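Local coordinates for uncharacterized protein (PDB 6SCE) that is a type III CRISPR defence DNA nuclease of the CARF family, activated by binding cyclic oligoadenylate, at residues A[67-72]-A[90-95]; A[310-315]-A[374-379]; A[400-403]-A[408-411]. All coordinates share one frame; numbering follows the deposited sequence.

Contact 1 (A[67-72]-A[90-95]). With nucleotides of chain B.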
loop_
_atom_site.group_PDB
_atom_site.type_symbol
_atom_site.label_atom_id
_atom_site.label_comp_id
_atom_site.label_asym_id
_atom_site.label_seq_id
_atom_site.Cartn_x
_atom_site.Cartn_y
_atom_site.Cartn_z
ATOM N N ARG A 67 25.443 -7.831 0.061
ATOM C CA ARG A 67 25.858 -8.071 1.432
ATOM C C ARG A 67 24.659 -7.941 2.348
ATOM O O ARG A 67 23.741 -7.186 2.048
ATOM C CB ARG A 67 26.905 -7.050 1.865
ATOM C CG ARG A 67 28.290 -7.225 1.252
ATOM C CD ARG A 67 29.226 -6.151 1.781
ATOM N NE ARG A 67 30.444 -6.059 0.990
ATOM C CZ ARG A 67 31.294 -5.027 0.984
ATOM N NH1 ARG A 67 31.091 -3.950 1.739
ATOM N NH2 ARG A 67 32.372 -5.083 0.207
ATOM N N PRO A 68 24.688 -8.637 3.507
ATOM C CA PRO A 68 23.646 -8.427 4.516
ATOM C C PRO A 68 23.632 -6.981 4.982
ATOM O O PRO A 68 24.668 -6.312 4.994
ATOM C CB PRO A 68 24.067 -9.376 5.664
ATOM C CG PRO A 68 24.868 -10.451 4.986
ATOM C CD PRO A 68 25.621 -9.726 3.886
ATOM N N LEU A 69 22.466 -6.506 5.391
ATOM C CA LEU A 69 22.321 -5.110 5.824
ATOM C C LEU A 69 23.287 -4.681 6.909
ATOM O O LEU A 69 23.845 -3.573 6.870
ATOM C CB LEU A 69 20.868 -4.861 6.289
ATOM C CG LEU A 69 19.893 -4.431 5.193
ATOM C CD1 LEU A 69 20.171 -3.012 4.747
ATOM C CD2 LEU A 69 19.944 -5.348 3.995
ATOM N N GLU A 70 23.492 -5.567 7.888
ATOM C CA GLU A 70 24.386 -5.285 9.018
ATOM C C GLU A 70 25.816 -5.014 8.586
ATOM O O GLU A 70 26.514 -4.220 9.217
ATOM C CB GLU A 70 24.379 -6.474 10.006
ATOM C CG GLU A 70 23.064 -6.622 10.777
ATOM C CD GLU A 70 22.960 -5.723 12.012
ATOM O OE1 GLU A 70 24.006 -5.292 12.549
ATOM O OE2 GLU A 70 21.817 -5.462 12.471
ATOM N N LYS A 71 26.253 -5.671 7.517
ATOM C CA LYS A 71 27.594 -5.457 6.978
ATOM C C LYS A 71 27.784 -4.047 6.438
ATOM O O LYS A 71 28.906 -3.576 6.308
ATOM C CB LYS A 71 27.932 -6.506 5.912
ATOM C CG LYS A 71 28.203 -7.888 6.498
ATOM C CD LYS A 71 29.435 -7.849 7.403
ATOM N N GLY A 72 26.690 -3.353 6.145
ATOM C CA GLY A 72 26.767 -1.972 5.735
ATOM C C GLY A 72 27.082 -1.034 6.861
ATOM O O GLY A 72 27.402 0.130 6.623
ATOM N N LYS A 90 12.461 2.104 5.113
ATOM C CA LYS A 90 12.992 3.365 5.604
ATOM C C LYS A 90 13.775 3.212 6.928
ATOM O O LYS A 90 14.654 4.019 7.247
ATOM C CB LYS A 90 11.867 4.414 5.734
ATOM C CG LYS A 90 11.289 4.706 4.355
ATOM C CD LYS A 90 10.138 5.691 4.298
ATOM C CE LYS A 90 8.848 5.189 4.860
ATOM N NZ LYS A 90 7.828 4.759 3.862
ATOM N N TYR A 91 13.437 2.177 7.688
ATOM C CA TYR A 91 14.174 1.809 8.871
ATOM C C TYR A 91 15.680 1.757 8.621
ATOM O O TYR A 91 16.445 2.272 9.409
ATOM C CB TYR A 91 13.658 0.461 9.374
ATOM C CG TYR A 91 14.479 -0.157 10.476
ATOM C CD1 TYR A 91 14.297 0.196 11.823
ATOM C CD2 TYR A 91 15.442 -1.119 10.177
ATOM C CE1 TYR A 91 15.066 -0.389 12.833
ATOM C CE2 TYR A 91 16.205 -1.696 11.166
ATOM C CZ TYR A 91 16.013 -1.343 12.493
ATOM O OH TYR A 91 16.816 -1.957 13.439
ATOM N N TRP A 92 16.092 1.096 7.546
ATOM C CA TRP A 92 17.485 0.945 7.228
ATOM C C TRP A 92 18.089 2.221 6.686
ATOM O O TRP A 92 19.240 2.471 6.930
ATOM C CB TRP A 92 17.708 -0.245 6.290
ATOM C CG TRP A 92 17.665 -1.519 7.036
ATOM C CD1 TRP A 92 16.674 -2.478 7.047
ATOM C CD2 TRP A 92 18.653 -1.942 7.967
ATOM N NE1 TRP A 92 17.030 -3.488 7.927
ATOM C CE2 TRP A 92 18.239 -3.178 8.493
ATOM C CE3 TRP A 92 19.869 -1.396 8.385
ATOM C CZ2 TRP A 92 19.015 -3.888 9.424
ATOM C CZ3 TRP A 92 20.634 -2.099 9.310
ATOM C CH2 TRP A 92 20.187 -3.330 9.818
ATOM N N ALA A 93 17.306 3.046 5.992
ATOM C CA ALA A 93 17.781 4.371 5.619
ATOM C C ALA A 93 18.166 5.150 6.871
ATOM O O ALA A 93 19.223 5.803 6.929
ATOM C CB ALA A 93 16.732 5.120 4.830
ATOM N N VAL A 94 17.318 5.076 7.882
ATOM C CA VAL A 94 17.607 5.803 9.103
ATOM C C VAL A 94 18.906 5.307 9.760
ATOM O O VAL A 94 19.746 6.128 10.169
ATOM C CB VAL A 94 16.454 5.708 10.094
ATOM C CG1 VAL A 94 16.874 6.218 11.461
ATOM C CG2 VAL A 94 15.254 6.493 9.584
ATOM N N ARG A 95 19.057 3.999 9.852
ATOM C CA ARG A 95 20.260 3.405 10.470
ATOM C C ARG A 95 21.537 3.675 9.670
ATOM O O ARG A 95 22.570 4.053 10.241
ATOM C CB ARG A 95 20.069 1.934 10.679
ATOM C CG ARG A 95 18.976 1.703 11.738
ATOM C CD ARG A 95 18.982 0.348 12.328
ATOM N NE ARG A 95 20.254 0.083 13.000
ATOM C CZ ARG A 95 20.658 -1.123 13.345
ATOM N NH1 ARG A 95 19.879 -2.173 13.139
ATOM N NH2 ARG A 95 21.857 -1.279 13.901
ATOM P P A B 1 8.810 1.146 3.404
ATOM O OP1 A B 1 9.606 1.472 4.630
ATOM O OP2 A B 1 8.142 2.304 2.691
ATOM O "O5'" A B 1 9.798 0.371 2.419
ATOM C "C5'" A B 1 9.577 0.343 1.011
ATOM C "C4'" A B 1 10.172 -0.935 0.469
ATOM O "O4'" A B 1 9.339 -2.057 0.862
ATOM C "C3'" A B 1 10.269 -0.961 -1.060
ATOM O "O3'" A B 1 11.619 -0.647 -1.424
ATOM C "C2'" A B 1 9.840 -2.395 -1.404
ATOM O "O2'" A B 1 10.940 -3.279 -1.389
ATOM C "C1'" A B 1 8.862 -2.724 -0.284
ATOM N N9 A B 1 7.484 -2.290 -0.525
ATOM C C8 A B 1 6.682 -1.626 0.360
ATOM N N7 A B 1 5.495 -1.382 -0.134
ATOM C C5 A B 1 5.515 -1.936 -1.403
ATOM C C6 A B 1 4.548 -2.002 -2.425
ATOM N N6 A B 1 3.333 -1.472 -2.314
ATOM N N1 A B 1 4.892 -2.633 -3.574
ATOM C C2 A B 1 6.128 -3.145 -3.670
ATOM N N3 A B 1 7.120 -3.128 -2.780
ATOM C C4 A B 1 6.744 -2.499 -1.655
HETATM O O HOH W 1 22.258 -3.763 14.365
#

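Contact 2 (A[310-315]-A[374-379])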
loop_
_atom_site.group_PDB
_atom_site.type_symbol
_atom_site.label_atom_id
_atom_site.label_comp_id
_atom_site.label_asym_id
_atom_site.label_seq_id
_atom_site.Cartn_x
_atom_site.Cartn_y
_atom_site.Cartn_z
ATOM N N LEU A 310 -2.005 2.592 18.604
ATOM C CA LEU A 310 -2.210 1.584 19.648
ATOM C C LEU A 310 -1.047 1.589 20.641
ATOM O O LEU A 310 -1.252 1.511 21.853
ATOM C CB LEU A 310 -2.388 0.197 19.060
ATOM C CG LEU A 310 -3.621 -0.011 18.191
ATOM C CD1 LEU A 310 -3.614 -1.422 17.647
ATOM C CD2 LEU A 310 -4.886 0.291 18.966
ATOM N N HIS A 311 0.168 1.728 20.122
ATOM C CA HIS A 311 1.369 1.744 20.973
ATOM C C HIS A 311 1.483 3.016 21.818
ATOM O O HIS A 311 1.701 2.946 23.044
ATOM C CB HIS A 311 2.594 1.554 20.091
ATOM C CG HIS A 311 3.900 1.757 20.788
ATOM N ND1 HIS A 311 4.395 0.865 21.717
ATOM C CD2 HIS A 311 4.816 2.747 20.686
ATOM C CE1 HIS A 311 5.573 1.293 22.139
ATOM N NE2 HIS A 311 5.849 2.434 21.535
ATOM N N ALA A 312 1.334 4.172 21.186
ATOM C CA ALA A 312 1.684 5.438 21.838
ATOM C C ALA A 312 0.567 5.975 22.727
ATOM O O ALA A 312 0.861 6.673 23.677
ATOM C CB ALA A 312 2.029 6.492 20.823
ATOM N N GLY A 313 -0.690 5.677 22.391
ATOM C CA GLY A 313 -1.844 6.253 23.101
ATOM C C GLY A 313 -1.721 7.760 23.253
ATOM O O GLY A 313 -1.729 8.281 24.358
ATOM N N PRO A 314 -1.558 8.479 22.133
ATOM C CA PRO A 314 -1.286 9.890 22.217
ATOM C C PRO A 314 -2.482 10.747 22.627
ATOM O O PRO A 314 -3.631 10.383 22.347
ATOM C CB PRO A 314 -0.906 10.237 20.772
ATOM C CG PRO A 314 -1.732 9.306 19.963
ATOM C CD PRO A 314 -1.700 8.032 20.737
ATOM N N ARG A 315 -2.172 11.879 23.259
ATOM C CA ARG A 315 -3.149 12.926 23.507
ATOM C C ARG A 315 -3.099 13.985 22.397
ATOM O O ARG A 315 -4.083 14.664 22.155
ATOM C CB ARG A 315 -2.931 13.549 24.893
ATOM C CG ARG A 315 -3.114 12.565 26.047
ATOM C CD ARG A 315 -3.251 13.285 27.388
ATOM N NE ARG A 315 -3.768 12.441 28.466
ATOM C CZ ARG A 315 -3.016 11.695 29.269
ATOM N NH1 ARG A 315 -1.703 11.668 29.119
ATOM N NH2 ARG A 315 -3.585 10.973 30.231
ATOM N N PRO A 374 6.256 12.465 26.609
ATOM C CA PRO A 374 6.793 11.407 25.758
ATOM C C PRO A 374 6.558 11.750 24.280
ATOM O O PRO A 374 5.452 12.154 23.916
ATOM C CB PRO A 374 5.976 10.185 26.151
ATOM C CG PRO A 374 5.488 10.470 27.531
ATOM C CD PRO A 374 5.291 11.946 27.593
ATOM N N VAL A 375 7.589 11.609 23.459
ATOM C CA VAL A 375 7.480 11.912 22.040
ATOM C C VAL A 375 7.690 10.649 21.239
ATOM O O VAL A 375 8.812 10.151 21.185
ATOM C CB VAL A 375 8.546 12.918 21.586
ATOM C CG1 VAL A 375 8.330 13.271 20.115
ATOM C CG2 VAL A 375 8.485 14.163 22.415
ATOM N N HIS A 376 6.628 10.160 20.603
ATOM C CA HIS A 376 6.700 8.975 19.737
ATOM C C HIS A 376 6.814 9.434 18.275
ATOM O O HIS A 376 6.151 10.375 17.854
ATOM C CB HIS A 376 5.467 8.096 19.893
ATOM C CG HIS A 376 5.291 7.541 21.271
ATOM N ND1 HIS A 376 5.698 6.269 21.614
ATOM C CD2 HIS A 376 4.764 8.082 22.390
ATOM C CE1 HIS A 376 5.419 6.055 22.890
ATOM N NE2 HIS A 376 4.850 7.134 23.383
ATOM N N ALA A 377 7.670 8.778 17.516
ATOM C CA ALA A 377 7.831 9.125 16.127
ATOM C C ALA A 377 7.743 7.854 15.321
ATOM O O ALA A 377 8.554 6.941 15.476
ATOM C CB ALA A 377 9.164 9.833 15.885
ATOM N N ASN A 378 6.753 7.791 14.454
ATOM C CA ASN A 378 6.615 6.665 13.578
ATOM C C ASN A 378 7.381 6.947 12.270
ATOM O O ASN A 378 7.194 7.985 11.642
ATOM C CB ASN A 378 5.143 6.418 13.253
ATOM C CG ASN A 378 4.978 5.311 12.251
ATOM O OD1 ASN A 378 5.022 5.539 11.016
ATOM N ND2 ASN A 378 4.893 4.088 12.756
ATOM N N LEU A 379 8.197 5.997 11.847
ATOM C CA LEU A 379 9.037 6.156 10.662
ATOM C C LEU A 379 8.620 5.305 9.462
ATOM O O LEU A 379 9.376 5.159 8.510
ATOM C CB LEU A 379 10.497 5.895 11.049
ATOM C CG LEU A 379 11.064 6.860 12.094
ATOM C CD1 LEU A 379 12.473 6.483 12.500
ATOM C CD2 LEU A 379 11.067 8.295 11.584
HETATM O O HOH W 2 2.748 6.219 25.514
#

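Contact 3 (A[400-403]-A[408-411]). With nucleotides of chain B.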
loop_
_atom_site.group_PDB
_atom_site.type_symbol
_atom_site.label_atom_id
_atom_site.label_comp_id
_atom_site.label_asym_id
_atom_site.label_seq_id
_atom_site.Cartn_x
_atom_site.Cartn_y
_atom_site.Cartn_z
ATOM N N ALA A 400 11.596 6.799 18.678
ATOM C CA ALA A 400 11.324 6.428 17.260
ATOM C C ALA A 400 11.098 4.935 17.055
ATOM O O ALA A 400 11.757 4.087 17.678
ATOM C CB ALA A 400 12.439 6.909 16.371
ATOM N N HIS A 401 10.132 4.599 16.187
ATOM C CA HIS A 401 9.849 3.199 15.900
ATOM C C HIS A 401 9.484 3.004 14.457
ATOM O O HIS A 401 9.176 3.960 13.741
ATOM C CB HIS A 401 8.737 2.667 16.800
ATOM C CG HIS A 401 7.395 3.259 16.517
ATOM N ND1 HIS A 401 6.809 4.197 17.340
ATOM C CD2 HIS A 401 6.518 3.046 15.505
ATOM C CE1 HIS A 401 5.637 4.555 16.832
ATOM N NE2 HIS A 401 5.435 3.870 15.725
ATOM N N TYR A 402 9.511 1.758 14.055
ATOM C CA TYR A 402 9.149 1.344 12.719
ATOM C C TYR A 402 8.446 0.007 12.825
ATOM O O TYR A 402 9.048 -1.000 13.256
ATOM C CB TYR A 402 10.407 1.230 11.859
ATOM C CG TYR A 402 10.146 0.833 10.432
ATOM C CD1 TYR A 402 10.059 -0.492 10.067
ATOM C CD2 TYR A 402 10.018 1.805 9.426
ATOM C CE1 TYR A 402 9.825 -0.868 8.759
ATOM C CE2 TYR A 402 9.760 1.435 8.111
ATOM C CZ TYR A 402 9.666 0.105 7.778
ATOM O OH TYR A 402 9.397 -0.305 6.483
ATOM N N LEU A 403 7.190 -0.048 12.392
ATOM C CA LEU A 403 6.474 -1.321 12.323
ATOM C C LEU A 403 7.044 -2.207 11.258
ATOM O O LEU A 403 7.143 -1.819 10.101
ATOM C CB LEU A 403 4.979 -1.130 12.072
ATOM C CG LEU A 403 4.145 -2.422 11.942
ATOM C CD1 LEU A 403 3.942 -3.074 13.298
ATOM C CD2 LEU A 403 2.776 -2.105 11.357
ATOM N N LEU A 408 6.873 -3.544 16.530
ATOM C CA LEU A 408 7.596 -2.341 16.292
ATOM C C LEU A 408 9.059 -2.551 16.583
ATOM O O LEU A 408 9.446 -3.028 17.659
ATOM C CB LEU A 408 7.114 -1.202 17.164
ATOM C CG LEU A 408 5.663 -0.864 17.149
ATOM C CD1 LEU A 408 5.462 0.258 18.136
ATOM C CD2 LEU A 408 5.201 -0.445 15.771
ATOM N N LEU A 409 9.883 -2.158 15.637
ATOM C CA LEU A 409 11.298 -2.024 15.870
ATOM C C LEU A 409 11.592 -0.676 16.482
ATOM O O LEU A 409 11.120 0.361 16.010
ATOM C CB LEU A 409 12.053 -2.150 14.570
ATOM C CG LEU A 409 11.645 -3.337 13.725
ATOM C CD1 LEU A 409 12.467 -3.307 12.455
ATOM C CD2 LEU A 409 11.830 -4.639 14.509
ATOM N N LEU A 410 12.354 -0.671 17.570
ATOM C CA LEU A 410 12.758 0.560 18.215
ATOM C C LEU A 410 14.080 0.959 17.596
ATOM O O LEU A 410 14.994 0.136 17.486
ATOM C CB LEU A 410 12.943 0.350 19.738
ATOM C CG LEU A 410 11.769 -0.341 20.421
ATOM C CD1 LEU A 410 12.084 -0.479 21.914
ATOM C CD2 LEU A 410 10.488 0.457 20.212
ATOM N N LEU A 411 14.191 2.211 17.165
ATOM C CA LEU A 411 15.370 2.624 16.424
ATOM C C LEU A 411 16.698 2.506 17.220
ATOM O O LEU A 411 17.709 2.187 16.631
ATOM C CB LEU A 411 15.191 4.029 15.859
ATOM C CG LEU A 411 14.628 4.000 14.412
ATOM C CD1 LEU A 411 15.640 3.443 13.429
ATOM C CD2 LEU A 411 13.320 3.210 14.331
ATOM P P A B 4 3.991 3.527 2.518
ATOM O OP1 A B 4 3.797 2.474 1.480
ATOM O OP2 A B 4 2.796 4.045 3.273
ATOM O "O5'" A B 4 5.101 3.010 3.545
ATOM C "C5'" A B 4 4.709 2.026 4.514
ATOM C "C4'" A B 4 5.932 1.226 4.893
ATOM O "O4'" A B 4 5.654 0.452 6.096
ATOM C "C3'" A B 4 6.346 0.222 3.825
ATOM O "O3'" A B 4 7.749 -0.006 3.731
ATOM C "C2'" A B 4 5.670 -1.052 4.340
ATOM O "O2'" A B 4 6.221 -2.224 3.784
ATOM C "C1'" A B 4 5.942 -0.899 5.825
ATOM N N9 A B 4 5.147 -1.762 6.688
ATOM C C8 A B 4 5.667 -2.564 7.672
ATOM N N7 A B 4 4.756 -3.287 8.272
ATOM C C5 A B 4 3.567 -2.973 7.622
ATOM C C6 A B 4 2.239 -3.418 7.792
ATOM N N6 A B 4 1.860 -4.343 8.680
ATOM N N1 A B 4 1.301 -2.907 6.953
ATOM C C2 A B 4 1.683 -2.005 6.039
ATOM N N3 A B 4 2.895 -1.494 5.804
ATOM C C4 A B 4 3.802 -2.021 6.638
ATOM P P A B 1 8.810 1.146 3.404
ATOM O OP1 A B 1 9.606 1.472 4.630
ATOM O OP2 A B 1 8.142 2.304 2.691
ATOM O "O5'" A B 1 9.798 0.371 2.419
ATOM C "C5'" A B 1 9.577 0.343 1.011
ATOM C "C4'" A B 1 10.172 -0.935 0.469
ATOM O "O4'" A B 1 9.339 -2.057 0.862
ATOM C "C3'" A B 1 10.269 -0.961 -1.060
ATOM O "O3'" A B 1 11.619 -0.647 -1.424
ATOM C "C2'" A B 1 9.840 -2.395 -1.404
ATOM O "O2'" A B 1 10.940 -3.279 -1.389
ATOM C "C1'" A B 1 8.862 -2.724 -0.284
ATOM N N9 A B 1 7.484 -2.290 -0.525
ATOM C C8 A B 1 6.682 -1.626 0.360
ATOM N N7 A B 1 5.495 -1.382 -0.134
ATOM C C5 A B 1 5.515 -1.936 -1.403
ATOM C C6 A B 1 4.548 -2.002 -2.425
ATOM N N6 A B 1 3.333 -1.472 -2.314
ATOM N N1 A B 1 4.892 -2.633 -3.574
ATOM C C2 A B 1 6.128 -3.145 -3.670
ATOM N N3 A B 1 7.120 -3.128 -2.780
ATOM C C4 A B 1 6.744 -2.499 -1.655
#

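Contact 1 (A[67-72]-A[90-95])
W92 leaves its helix with CG anti to the carbonyl carbon (chi1 -78°), and this sends the indole out under L69; E70, the next residue, bends at its second torsion and brings its carboxylate round to the indole rim and to R95. L69 lies over one face of the indole. Its CB sits 3.7 Å from the centroid of the W92 six-membered ring, almost straight above it, while its CD1 covers the five-membered half, 3.7 Å from W92 CG. The opposite face is taken by Y91, whose CE2 stands 3.7 Å above the W92 plane, so the indole is clamped between an aliphatic and an aromatic neighbour. At the edge, E70 OE2 lies in the indole plane, 3.8 Å from W92 CH2, with carboxylate and ring at 88°. The same oxygen forms a long salt bridge, 3.9 Å to R95 NH1. Water 1 provides the closer link: it donates to E70 OE2 over 2.6 Å and accepts from R95 NH2 over 2.6 Å, lying at the guanidinium edge. R95 NH1 also donates to Y91 OH, which is tilted out of the guanidinium plane, and W92 CZ3 rests against one guanidinium face; together these help fix the rotation of R95. At the start of helix 90-100, K90 turns elsewhere: its backbone N points nearly straight at A1 OP1 of chain B (170°), and its NZ donates to A1 OP2 of chain B at 2.7 Å, with N380 O and G382 O as further acceptors. Chemically, then, an apolar clamp fixes the helix against the loop 67-72, the charged pair closes its solvent side largely through water, and the helix N-terminus is left to hold the ligand phosphate.

Contact 2 (A[310-315]-A[374-379])
The carbonyl oxygen of A312 accepts a 2.7 Å bond from water 2, and the same water lies 3.1 Å from H376 NE2, so one solvent molecule ties the end of helix 303-312 to the imidazole on strand 375-378. Beside this bridge the contact is packing. The methyl CB of A312 sits over one face of the H376 ring, 3.5 Å from its centroid and 15° off the normal, a close CH-pi contact. H311 reaches the same imidazole because its CG is anti to the backbone N (chi1 171°), which swings its ring toward the strand, where it meets H376 obliquely: H311 CD2 comes within 3.7 Å of H376 ND1. The two ring planes stand 88° apart with centroids separated by 5.3 Å. G313, with positive phi, takes the chain out of the helix right after A312, and P314 follows as it heads for strand 316-321. On the sheet side, the H376 backbone pairs with L293, while its side chain also touches L294 and R399 from the two flanking strands. Helix 303-312, the crossover between parallel strands 293-297 and 316-321, thus also packs its C-terminal end on the next strand over, 375-378, consistent with the Rossmann-like fold of CARF domains.

Contact 3 (A[400-403]-A[408-411])
L408 CD1 lies over one face of the H401 imidazole, 4.0 Å from its centroid and 16° off the normal, whereas the ring of Y402 has a phosphate at its edge: A1 OP1 of chain B is in the ring plane, with L409 CD1 and A4 C1' of chain B approaching obliquely. A first torsion of -179° extends the Y402 ring out from the hairpin, and its OH donates to A1 OP1 of chain B at 2.6 Å. The same OH is 3.2 Å from A4 O3' of chain B, so it sits at the phosphate that joins A4 to A1. A phenylalanine here would probably leave OP1 without this hydroxyl donor and the ligand linkage less firmly gripped. Behind the tyrosine the two strands run antiparallel. Y402 and L409 exchange backbone bonds, Y402 N to L409 O at 2.9 Å and L409 N to Y402 O at 2.8 Å, and L411 N reaches A400 O at 3.1 Å, nearly straight at 173°. On the face with H401, L408 CD2 packs between the imidazole and L403, 3.8 Å from L403 CB. L403 also turns to the ligand, its CD2 lying 3.6 Å from A4 N6 of chain B, and the backbone N of L403 donates a hydrogen bond to N380 OD1. Helix 303-312 covers this face through A308 and A307, and Y91 meets L409 on the other. The hairpin therefore combines backbone hydrogen bonds and leucine packing against an imidazole with a ligand-facing end, where the tyrosine hydroxyl adds one donor to the phosphate and leucine carbon brushes the adenine.

Overall arrangement
Contacts 2 and 3 are buried and share one sheet: strands 375-378 and 399-404 are neighbours, probably joined by hydrogen bonds from H401 N to A377 O and L379 N to H401 O, and H311 packs on L408. Contact 1 is only partly buried, with a charged, water-linked edge, and flanks the N-terminal sheet, whose strand order 3-2-1-4-5-6-7 is the same. Its helix nevertheless meets the hairpin of contact 3, Y91 against Y402 and V94 against L411, so the two CARF-type domains probably close on the ligand together; contacts 1 and 3 place donors on the same phosphate of chain B. Contact 2 relies on ring packing and one water, contact 3 on backbone hydrogen bonds and leucine packing.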